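Local structure of possible thiamine biosynthesis enzyme (Candida albicans, 2X7Q) at residues A[93-99]-A[197-203]; A[25-29]-A[258-264]; A[78-84]-A[302-306]. The protein is of unknown function but has the periplasmic binding protein fold and probably binds a small solute, perhaps linked to thiamine biosynthesis. The protein carries 1 engineered substitution. All blocks are in the same frame, centred on the assembly; numbering follows the deposited sequence.

Contact 1 of 3, residues A[93-99]-A[197-203]; sequences TYVKSPL and YTPWSSW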
loop_
_atom_site.group_PDB
_atom_site.type_symbol
_atom_site.label_atom_id
_atom_site.label_comp_id
_atom_site.label_asym_id
_atom_site.label_seq_id
_atom_site.Cartn_x
_atom_site.Cartn_y
_atom_site.Cartn_z
ATOM N N THR A 93 9.526 4.758 5.365
ATOM C CA THR A 93 8.919 3.452 5.142
ATOM C C THR A 93 8.064 3.033 6.333
ATOM O O THR A 93 8.505 3.108 7.480
ATOM C CB THR A 93 9.989 2.373 4.897
ATOM O OG1 THR A 93 10.802 2.749 3.780
ATOM C CG2 THR A 93 9.338 1.028 4.618
ATOM N N TYR A 94 6.841 2.593 6.056
ATOM C CA TYR A 94 5.922 2.152 7.098
ATOM C C TYR A 94 6.009 0.642 7.298
ATOM O O TYR A 94 6.039 0.152 8.428
ATOM C CB TYR A 94 4.490 2.559 6.746
ATOM C CG TYR A 94 3.454 2.112 7.750
ATOM C CD1 TYR A 94 3.417 2.654 9.027
ATOM C CD2 TYR A 94 2.504 1.154 7.418
ATOM C CE1 TYR A 94 2.469 2.252 9.949
ATOM C CE2 TYR A 94 1.552 0.745 8.332
ATOM C CZ TYR A 94 1.540 1.298 9.594
ATOM O OH TYR A 94 0.595 0.896 10.507
ATOM N N VAL A 95 6.047 -0.092 6.191
ATOM C CA VAL A 95 6.203 -1.540 6.236
ATOM C C VAL A 95 7.429 -1.975 5.443
ATOM O O VAL A 95 7.561 -1.659 4.260
ATOM C CB VAL A 95 4.963 -2.263 5.691
ATOM C CG1 VAL A 95 5.222 -3.756 5.608
ATOM C CG2 VAL A 95 3.757 -1.973 6.570
ATOM N N LYS A 96 8.321 -2.702 6.105
ATOM C CA LYS A 96 9.577 -3.121 5.495
ATOM C C LYS A 96 9.411 -4.374 4.638
ATOM O O LYS A 96 9.999 -4.483 3.559
ATOM C CB LYS A 96 10.630 -3.358 6.578
ATOM C CG LYS A 96 12.008 -3.697 6.042
ATOM C CD LYS A 96 13.019 -3.766 7.170
ATOM C CE LYS A 96 13.070 -2.455 7.938
ATOM N NZ LYS A 96 14.044 -2.511 9.063
ATOM N N SER A 97 8.613 -5.319 5.125
ATOM C CA SER A 97 8.392 -6.577 4.417
ATOM C C SER A 97 7.606 -6.361 3.122
ATOM O O SER A 97 6.820 -5.421 3.016
ATOM C CB SER A 97 7.670 -7.577 5.322
ATOM O OG SER A 97 6.507 -7.002 5.891
ATOM N N PRO A 98 7.822 -7.235 2.129
ATOM C CA PRO A 98 7.154 -7.127 0.826
ATOM C C PRO A 98 5.695 -7.558 0.887
ATOM O O PRO A 98 5.344 -8.374 1.738
ATOM C CB PRO A 98 7.941 -8.104 -0.046
ATOM C CG PRO A 98 8.450 -9.123 0.903
ATOM C CD PRO A 98 8.758 -8.372 2.176
ATOM N N LEU A 99 4.866 -7.019 -0.005
ATOM C CA LEU A 99 3.450 -7.372 -0.057
ATOM C C LEU A 99 3.231 -8.647 -0.873
ATOM O O LEU A 99 3.800 -8.804 -1.953
ATOM C CB LEU A 99 2.634 -6.224 -0.659
ATOM C CG LEU A 99 1.127 -6.232 -0.385
ATOM C CD1 LEU A 99 0.859 -5.854 1.058
ATOM C CD2 LEU A 99 0.390 -5.289 -1.327
ATOM N N TYR A 197 5.280 -11.843 -4.690
ATOM C CA TYR A 197 5.712 -10.828 -3.739
ATOM C C TYR A 197 6.150 -9.562 -4.461
ATOM O O TYR A 197 6.562 -9.607 -5.622
ATOM C CB TYR A 197 6.874 -11.348 -2.887
ATOM C CG TYR A 197 6.502 -12.442 -1.910
ATOM C CD1 TYR A 197 5.993 -12.136 -0.655
ATOM C CD2 TYR A 197 6.675 -13.777 -2.239
ATOM C CE1 TYR A 197 5.656 -13.135 0.241
ATOM C CE2 TYR A 197 6.343 -14.782 -1.353
ATOM C CZ TYR A 197 5.834 -14.456 -0.113
ATOM O OH TYR A 197 5.500 -15.454 0.775
ATOM N N THR A 198 6.063 -8.432 -3.768
ATOM C CA THR A 198 6.612 -7.187 -4.282
ATOM C C THR A 198 8.111 -7.167 -4.008
ATOM O O THR A 198 8.541 -7.442 -2.887
ATOM C CB THR A 198 5.957 -5.960 -3.622
ATOM O OG1 THR A 198 6.214 -5.976 -2.212
ATOM C CG2 THR A 198 4.454 -5.963 -3.859
ATOM N N PRO A 199 8.915 -6.857 -5.036
ATOM C CA PRO A 199 10.371 -6.808 -4.865
ATOM C C PRO A 199 10.783 -5.727 -3.871
ATOM O O PRO A 199 11.926 -5.713 -3.416
ATOM C CB PRO A 199 10.877 -6.442 -6.264
ATOM C CG PRO A 199 9.769 -6.817 -7.192
ATOM C CD PRO A 199 8.506 -6.597 -6.427
ATOM N N TRP A 200 9.851 -4.840 -3.536
ATOM C CA TRP A 200 10.148 -3.688 -2.691
ATOM C C TRP A 200 9.365 -3.722 -1.383
ATOM O O TRP A 200 8.421 -4.499 -1.234
ATOM C CB TRP A 200 9.815 -2.401 -3.443
ATOM C CG TRP A 200 8.436 -2.415 -4.031
ATOM C CD1 TRP A 200 7.268 -2.143 -3.383
ATOM C CD2 TRP A 200 8.083 -2.725 -5.388
ATOM N NE1 TRP A 200 6.208 -2.262 -4.253
ATOM C CE2 TRP A 200 6.680 -2.617 -5.484
ATOM C CE3 TRP A 200 8.814 -3.079 -6.522
ATOM C CZ2 TRP A 200 5.999 -2.852 -6.679
ATOM C CZ3 TRP A 200 8.135 -3.312 -7.705
ATOM C CH2 TRP A 200 6.742 -3.197 -7.774
ATOM N N SER A 201 9.763 -2.874 -0.437
ATOM C CA SER A 201 8.993 -2.677 0.787
ATOM C C SER A 201 7.604 -2.181 0.403
ATOM O O SER A 201 7.464 -1.362 -0.501
ATOM C CB SER A 201 9.688 -1.677 1.712
ATOM O OG SER A 201 10.940 -2.177 2.151
ATOM N N SER A 202 6.581 -2.673 1.094
ATOM C CA SER A 202 5.202 -2.497 0.641
ATOM C C SER A 202 4.537 -1.163 0.991
ATOM O O SER A 202 3.723 -0.658 0.218
ATOM C CB SER A 202 4.332 -3.661 1.123
ATOM O OG SER A 202 4.422 -3.826 2.523
ATOM N N TRP A 203 4.874 -0.594 2.145
ATOM C CA TRP A 203 4.183 0.605 2.613
ATOM C C TRP A 203 5.120 1.762 2.953
ATOM O O TRP A 203 6.215 1.558 3.477
ATOM C CB TRP A 203 3.304 0.264 3.818
ATOM C CG TRP A 203 2.177 -0.667 3.483
ATOM C CD1 TRP A 203 2.257 -2.015 3.295
ATOM C CD2 TRP A 203 0.796 -0.317 3.295
ATOM N NE1 TRP A 203 1.015 -2.526 3.003
ATOM C CE2 TRP A 203 0.106 -1.508 2.995
ATOM C CE3 TRP A 203 0.089 0.886 3.349
ATOM C CZ2 TRP A 203 -1.271 -1.524 2.752
ATOM C CZ3 TRP A 203 -1.274 0.862 3.107
ATOM C CH2 TRP A 203 -1.939 -0.332 2.813
#
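The Tyr94 ring meets Trp203 at its edge. Trp203 CB lies near the plane of that ring, 3.8 Å from Tyr94 CD2. The indole of Trp203 has Leu99 CD1 at its own edge, 3.9 Å from Trp203 NE1, and Val95 CG2 comes to it obliquely. Thr198 CB and Pro199 CD lie over one face of the Trp200 ring, toward its rim. Trp203 O accepts from two successive amides, Tyr94 N at 2.8 Å and Val95 N at 3.2 Å. Both donors sit on the same face of its carbonyl plane, 49° out of it. The chain turns a corner at Tyr94, and both N-H groups point to one oxygen. Further on, serine hydroxyls grip carbonyls. Ser201 OG donates to Lys96 O, and Ser202 OG donates to Ser97 O at 2.9 Å, nearly along the C=O axis (163°). Thr198 OG1 stands between its backbone N and carbonyl carbon (chi1 62°). From there it accepts from Leu99 N at 2.8 Å and donates to Trp200 O. Thr198 N binds Leu99 O at 2.9 Å. The Tyr94 hydroxyl is bonded to Phe26 O. Val95 and Trp203 form an antiparallel hydrogen-bonded pair, and the two chain connections run side by side between the sheets. They are consistent with the two-segment hinge between the lobes of a periplasmic binding protein.

Contact 2 of 3, residues A[25-29]-A[258-264]; sequences HFSTP and WTKTVEF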
loop_
_atom_site.group_PDB
_atom_site.type_symbol
_atom_site.label_atom_id
_atom_site.label_comp_id
_atom_site.label_asym_id
_atom_site.label_seq_id
_atom_site.Cartn_x
_atom_site.Cartn_y
_atom_site.Cartn_z
ATOM N N HIS A 25 -5.184 -4.891 7.914
ATOM C CA HIS A 25 -4.348 -5.397 8.994
ATOM C C HIS A 25 -3.094 -4.548 9.183
ATOM O O HIS A 25 -2.576 -4.434 10.292
ATOM C CB HIS A 25 -3.965 -6.859 8.743
ATOM C CG HIS A 25 -3.657 -7.162 7.310
ATOM N ND1 HIS A 25 -4.134 -8.295 6.670
ATOM C CD2 HIS A 25 -2.935 -6.493 6.389
ATOM C CE1 HIS A 25 -3.709 -8.300 5.424
ATOM N NE2 HIS A 25 -2.978 -7.217 5.221
ATOM N N PHE A 26 -2.609 -3.949 8.099
ATOM C CA PHE A 26 -1.392 -3.143 8.156
ATOM C C PHE A 26 -1.558 -1.882 9.000
ATOM O O PHE A 26 -0.580 -1.335 9.505
ATOM C CB PHE A 26 -0.925 -2.761 6.748
ATOM C CG PHE A 26 -0.408 -3.918 5.946
ATOM C CD1 PHE A 26 -1.135 -4.421 4.881
ATOM C CD2 PHE A 26 0.805 -4.505 6.263
ATOM C CE1 PHE A 26 -0.659 -5.488 4.143
ATOM C CE2 PHE A 26 1.286 -5.573 5.530
ATOM C CZ PHE A 26 0.552 -6.066 4.469
ATOM N N SER A 27 -2.796 -1.423 9.148
ATOM C CA SER A 27 -3.069 -0.185 9.871
ATOM C C SER A 27 -3.098 -0.408 11.381
ATOM O O SER A 27 -3.337 0.525 12.147
ATOM C CB SER A 27 -4.395 0.420 9.413
ATOM O OG SER A 27 -5.487 -0.380 9.818
ATOM N N THR A 28 -2.852 -1.644 11.802
ATOM C CA THR A 28 -2.897 -2.001 13.217
ATOM C C THR A 28 -2.059 -1.079 14.112
ATOM O O THR A 28 -2.570 -0.551 15.098
ATOM C CB THR A 28 -2.494 -3.475 13.445
ATOM O OG1 THR A 28 -3.501 -4.338 12.904
ATOM C CG2 THR A 28 -2.341 -3.764 14.924
ATOM N N PRO A 29 -0.773 -0.885 13.773
ATOM C CA PRO A 29 0.088 -0.021 14.591
ATOM C C PRO A 29 -0.487 1.383 14.760
ATOM O O PRO A 29 -0.337 1.980 15.825
ATOM C CB PRO A 29 1.388 0.036 13.784
ATOM C CG PRO A 29 1.402 -1.233 13.010
ATOM C CD PRO A 29 -0.032 -1.494 12.654
ATOM N N TRP A 258 -0.753 -13.904 9.327
ATOM C CA TRP A 258 -0.240 -12.663 8.759
ATOM C C TRP A 258 0.831 -12.017 9.636
ATOM O O TRP A 258 1.823 -11.499 9.128
ATOM C CB TRP A 258 -1.386 -11.682 8.507
ATOM C CG TRP A 258 -0.926 -10.290 8.198
ATOM C CD1 TRP A 258 -0.486 -9.820 6.995
ATOM C CD2 TRP A 258 -0.857 -9.184 9.107
ATOM N NE1 TRP A 258 -0.151 -8.491 7.098
ATOM C CE2 TRP A 258 -0.370 -8.078 8.387
ATOM C CE3 TRP A 258 -1.162 -9.028 10.464
ATOM C CZ2 TRP A 258 -0.180 -6.830 8.974
ATOM C CZ3 TRP A 258 -0.971 -7.789 11.044
ATOM C CH2 TRP A 258 -0.487 -6.706 10.301
ATOM N N THR A 259 0.634 -12.056 10.951
ATOM C CA THR A 259 1.572 -11.431 11.880
ATOM C C THR A 259 2.969 -12.034 11.777
ATOM O O THR A 259 3.951 -11.419 12.191
ATOM C CB THR A 259 1.093 -11.546 13.344
ATOM O OG1 THR A 259 1.110 -12.920 13.752
ATOM C CG2 THR A 259 -0.315 -10.990 13.495
ATOM N N LYS A 260 3.052 -13.243 11.228
ATOM C CA LYS A 260 4.325 -13.946 11.118
ATOM C C LYS A 260 5.007 -13.701 9.773
ATOM O O LYS A 260 6.020 -14.327 9.459
ATOM C CB LYS A 260 4.133 -15.449 11.346
ATOM C CG LYS A 260 3.694 -15.821 12.761
ATOM C CD LYS A 260 3.915 -17.304 13.050
ATOM C CE LYS A 260 2.962 -18.192 12.261
ATOM N NZ LYS A 260 1.563 -18.115 12.767
ATOM N N THR A 261 4.452 -12.786 8.986
ATOM C CA THR A 261 5.021 -12.446 7.685
ATOM C C THR A 261 5.342 -10.959 7.589
ATOM O O THR A 261 6.176 -10.546 6.782
ATOM C CB THR A 261 4.062 -12.817 6.532
ATOM O OG1 THR A 261 2.892 -11.990 6.593
ATOM C CG2 THR A 261 3.659 -14.279 6.620
ATOM N N VAL A 262 4.674 -10.158 8.413
ATOM C CA VAL A 262 4.826 -8.706 8.355
ATOM C C VAL A 262 5.923 -8.181 9.272
ATOM O O VAL A 262 6.109 -8.678 10.381
ATOM C CB VAL A 262 3.503 -7.987 8.694
ATOM C CG1 VAL A 262 3.030 -8.357 10.087
ATOM C CG2 VAL A 262 3.657 -6.481 8.555
ATOM N N GLU A 263 6.656 -7.182 8.789
ATOM C CA GLU A 263 7.641 -6.483 9.606
ATOM C C GLU A 263 7.519 -4.977 9.413
ATOM O O GLU A 263 8.010 -4.429 8.428
ATOM C CB GLU A 263 9.065 -6.931 9.269
ATOM C CG GLU A 263 10.130 -6.228 10.103
ATOM C CD GLU A 263 11.539 -6.495 9.615
ATOM O OE1 GLU A 263 11.706 -6.833 8.426
ATOM O OE2 GLU A 263 12.484 -6.354 10.419
ATOM N N PHE A 264 6.862 -4.312 10.355
ATOM C CA PHE A 264 6.758 -2.860 10.320
ATOM C C PHE A 264 8.125 -2.235 10.574
ATOM O O PHE A 264 8.979 -2.835 11.228
ATOM C CB PHE A 264 5.741 -2.371 11.352
ATOM C CG PHE A 264 4.332 -2.810 11.069
ATOM C CD1 PHE A 264 3.797 -3.929 11.692
ATOM C CD2 PHE A 264 3.540 -2.104 10.177
ATOM C CE1 PHE A 264 2.499 -4.334 11.429
ATOM C CE2 PHE A 264 2.241 -2.503 9.911
ATOM C CZ PHE A 264 1.721 -3.619 10.538
#
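His25 stacks face to face on the indole of Trp258, with the His25 ring and the five-membered ring of Trp258 3.8 Å apart at their centroids and 16° between planes. With Phe26 they form an aromatic cluster, in the lobe of the binding-protein fold that holds helices 28-35 and 252-259. With chi1 at 39° the imidazole folds over the indole, and His25 CB makes a CH-pi contact over the six-membered ring of Trp258. The carbonyl of His25 also borders the indole, 3.1 Å from His25 O to Trp258 CH2. The same oxygen takes bonds from both Thr28 N and Thr28 OG1, which ties it into the start of helix 28-35. Phe26 follows. Trp258 turns its edge to the face of the Phe26 ring, planes at 83°, with Trp258 NE1 3.6 Å from Phe26 CE2. Val262 CG2 lies at the edge of the same phenyl ring, 3.9 Å from Phe26 CE2. Val262 CG1 lies over the indole face opposite His25, toward its rim. Tyr233 of helix 216-235 packs against both Trp258 and Phe264. Phe26 O comes to the edge of the Phe264 ring. Pro29 ends the segment. Its CG sits 3.4 Å from the centroid of the Phe264 ring, over the face, while Val262 CG2 lies over the opposite face.

Contact 3 of 3, residues A[78-84]-A[302-306]; sequences IADIAKG and RLNSN
A Schellman motif ends helix 74-82, and the C-terminal part of helix 296-306 packs against it. Gly84 has the positive phi (114°) that the motif calls for just after the helix, and two bonds run back into the last turn. The short helical segments cross at 115° with their axes 9.6 Å apart. Arg302 reaches the helix end. Its chain is extended from CG to NE, which carries the guanidinium past Ile81 to the last turn. Arg302 NH1 donates to Ala82 O at 2.8 Å. The oxygen lies close to the guanidinium plane, but the nitrogen sits 45° above the plane of the carbonyl. Gly84 CA rests over one face of the guanidinium, 3.9 Å from Arg302 CZ. A water at the guanidinium edge accepts from Arg302 NH1 at 3.0 Å and makes a weak bond to Lys83 O. Deeper in, the contact is apolar. Leu303 CD2 fits between two isoleucines one turn apart, 3.7 Å from Ile81 CG2 and 4.1 Å from Ile78 CG2. Ile81 CG2 is anti to its backbone N and also meets Arg302 O and, at 3.9 Å, Asn306 CB. Ile278 and Thr282 of helix 275-289 pack on Ile78. A calcium ion lies near Gly84. The positive guanidinium sits at the C-terminal end of helix 74-82, where the helix dipole puts partial negative charge, which probably favours the bond to Ala82 O.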
loop_
_atom_site.group_PDB
_atom_site.type_symbol
_atom_site.label_atom_id
_atom_site.label_comp_id
_atom_site.label_asym_id
_atom_site.label_seq_id
_atom_site.Cartn_x
_atom_site.Cartn_y
_atom_site.Cartn_z
ATOM N N ILE A 78 5.588 6.071 -5.731
ATOM C CA ILE A 78 6.787 6.126 -6.562
ATOM C C ILE A 78 6.437 6.368 -8.026
ATOM O O ILE A 78 7.047 7.209 -8.687
ATOM C CB ILE A 78 7.617 4.832 -6.455
ATOM C CG1 ILE A 78 8.074 4.604 -5.014
ATOM C CG2 ILE A 78 8.815 4.889 -7.395
ATOM C CD1 ILE A 78 8.942 5.717 -4.465
ATOM N N ALA A 79 5.455 5.628 -8.529
ATOM C CA ALA A 79 5.032 5.774 -9.917
ATOM C C ALA A 79 4.430 7.153 -10.168
ATOM O O ALA A 79 4.733 7.794 -11.173
ATOM C CB ALA A 79 4.040 4.682 -10.289
ATOM N N ASP A 80 3.583 7.606 -9.247
ATOM C CA ASP A 80 2.938 8.908 -9.374
ATOM C C ASP A 80 3.978 10.023 -9.457
ATOM O O ASP A 80 3.833 10.961 -10.242
ATOM C CB ASP A 80 1.991 9.150 -8.195
ATOM C CG ASP A 80 0.951 10.215 -8.490
ATOM O OD1 ASP A 80 0.208 10.067 -9.482
ATOM O OD2 ASP A 80 0.874 11.200 -7.727
ATOM N N ILE A 81 5.029 9.914 -8.649
ATOM C CA ILE A 81 6.114 10.892 -8.660
ATOM C C ILE A 81 6.924 10.795 -9.951
ATOM O O ILE A 81 7.263 11.809 -10.562
ATOM C CB ILE A 81 7.058 10.703 -7.454
ATOM C CG1 ILE A 81 6.307 10.944 -6.143
ATOM C CG2 ILE A 81 8.257 11.636 -7.559
ATOM C CD1 ILE A 81 7.160 10.756 -4.906
ATOM N N ALA A 82 7.226 9.566 -10.357
ATOM C CA ALA A 82 7.977 9.315 -11.583
ATOM C C ALA A 82 7.216 9.797 -12.815
ATOM O O ALA A 82 7.809 10.039 -13.866
ATOM C CB ALA A 82 8.302 7.834 -11.706
ATOM N N LYS A 83 5.900 9.927 -12.675
ATOM C CA LYS A 83 5.045 10.353 -13.777
ATOM C C LYS A 83 4.899 11.874 -13.827
ATOM O O LYS A 83 4.268 12.413 -14.736
ATOM C CB LYS A 83 3.673 9.673 -13.697
ATOM C CG LYS A 83 3.687 8.189 -14.070
ATOM C CD LYS A 83 2.352 7.524 -13.750
ATOM C CE LYS A 83 2.316 6.066 -14.198
ATOM N NZ LYS A 83 2.429 5.923 -15.674
ATOM N N GLY A 84 5.484 12.562 -12.850
ATOM C CA GLY A 84 5.527 14.014 -12.870
ATOM C C GLY A 84 4.739 14.730 -11.789
ATOM O O GLY A 84 4.402 15.905 -11.942
ATOM N N ARG A 302 13.442 13.008 -10.717
ATOM C CA ARG A 302 12.165 13.301 -10.079
ATOM C C ARG A 302 12.071 12.677 -8.689
ATOM O O ARG A 302 11.493 13.263 -7.775
ATOM C CB ARG A 302 11.004 12.836 -10.961
ATOM C CG ARG A 302 10.844 13.653 -12.233
ATOM C CD ARG A 302 9.742 13.100 -13.113
ATOM N NE ARG A 302 9.501 13.940 -14.281
ATOM C CZ ARG A 302 8.645 13.640 -15.253
ATOM N NH1 ARG A 302 7.947 12.516 -15.202
ATOM N NH2 ARG A 302 8.487 14.464 -16.278
ATOM N N LEU A 303 12.647 11.490 -8.537
ATOM C CA LEU A 303 12.632 10.785 -7.260
ATOM C C LEU A 303 13.668 11.354 -6.292
ATOM O O LEU A 303 13.445 11.392 -5.083
ATOM C CB LEU A 303 12.874 9.288 -7.475
ATOM C CG LEU A 303 11.794 8.536 -8.255
ATOM C CD1 LEU A 303 12.178 7.079 -8.430
ATOM C CD2 LEU A 303 10.452 8.656 -7.550
ATOM N N ASN A 304 14.803 11.793 -6.829
ATOM C CA ASN A 304 15.862 12.381 -6.015
ATOM C C ASN A 304 15.438 13.677 -5.328
ATOM O O ASN A 304 16.074 14.116 -4.372
ATOM C CB ASN A 304 17.118 12.623 -6.858
ATOM C CG ASN A 304 18.000 11.392 -6.967
ATOM O OD1 ASN A 304 18.091 10.595 -6.034
ATOM N ND2 ASN A 304 18.665 11.239 -8.107
ATOM N N SER A 305 14.359 14.281 -5.815
ATOM C CA SER A 305 13.880 15.550 -5.276
ATOM C C SER A 305 12.692 15.374 -4.333
ATOM O O SER A 305 12.434 16.228 -3.486
ATOM C CB SER A 305 13.502 16.510 -6.409
ATOM O OG SER A 305 14.611 16.794 -7.241
ATOM N N ASN A 306 11.972 14.266 -4.483
ATOM C CA ASN A 306 10.753 14.042 -3.713
ATOM C C ASN A 306 10.792 12.811 -2.808
ATOM O O ASN A 306 9.798 12.484 -2.158
ATOM C CB ASN A 306 9.534 13.972 -4.641
ATOM C CG ASN A 306 9.210 15.308 -5.287
ATOM O OD1 ASN A 306 8.064 15.757 -5.269
ATOM N ND2 ASN A 306 10.219 15.948 -5.864
HETATM O O HOH W 1 6.263 11.988 -17.577
#

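How the contacts relate
All three contacts are largely buried. Contacts 1 and 2 lie nearer the middle of the chain, with centres 11 Å apart, and they touch directly. Ser97 OG meets Glu263 N, and the Trp203 indole packs on Phe26. Contact 3 is the farthest from the chain centre, about 17 Å between centres, and has the partly exposed Arg302 at its margin. It touches neither of the others and is on the opposite side of the chain centre from contact 2. Helix 74-82 and strand 88-95 follow each other in the chain, so contacts 1 and 3 use consecutive elements. Their chemistry differs. Contact 1 relies on backbone and hydroxyl hydrogen bonds, contact 2 on rings, and contact 3 on methyl packing with one arginine at a helix end.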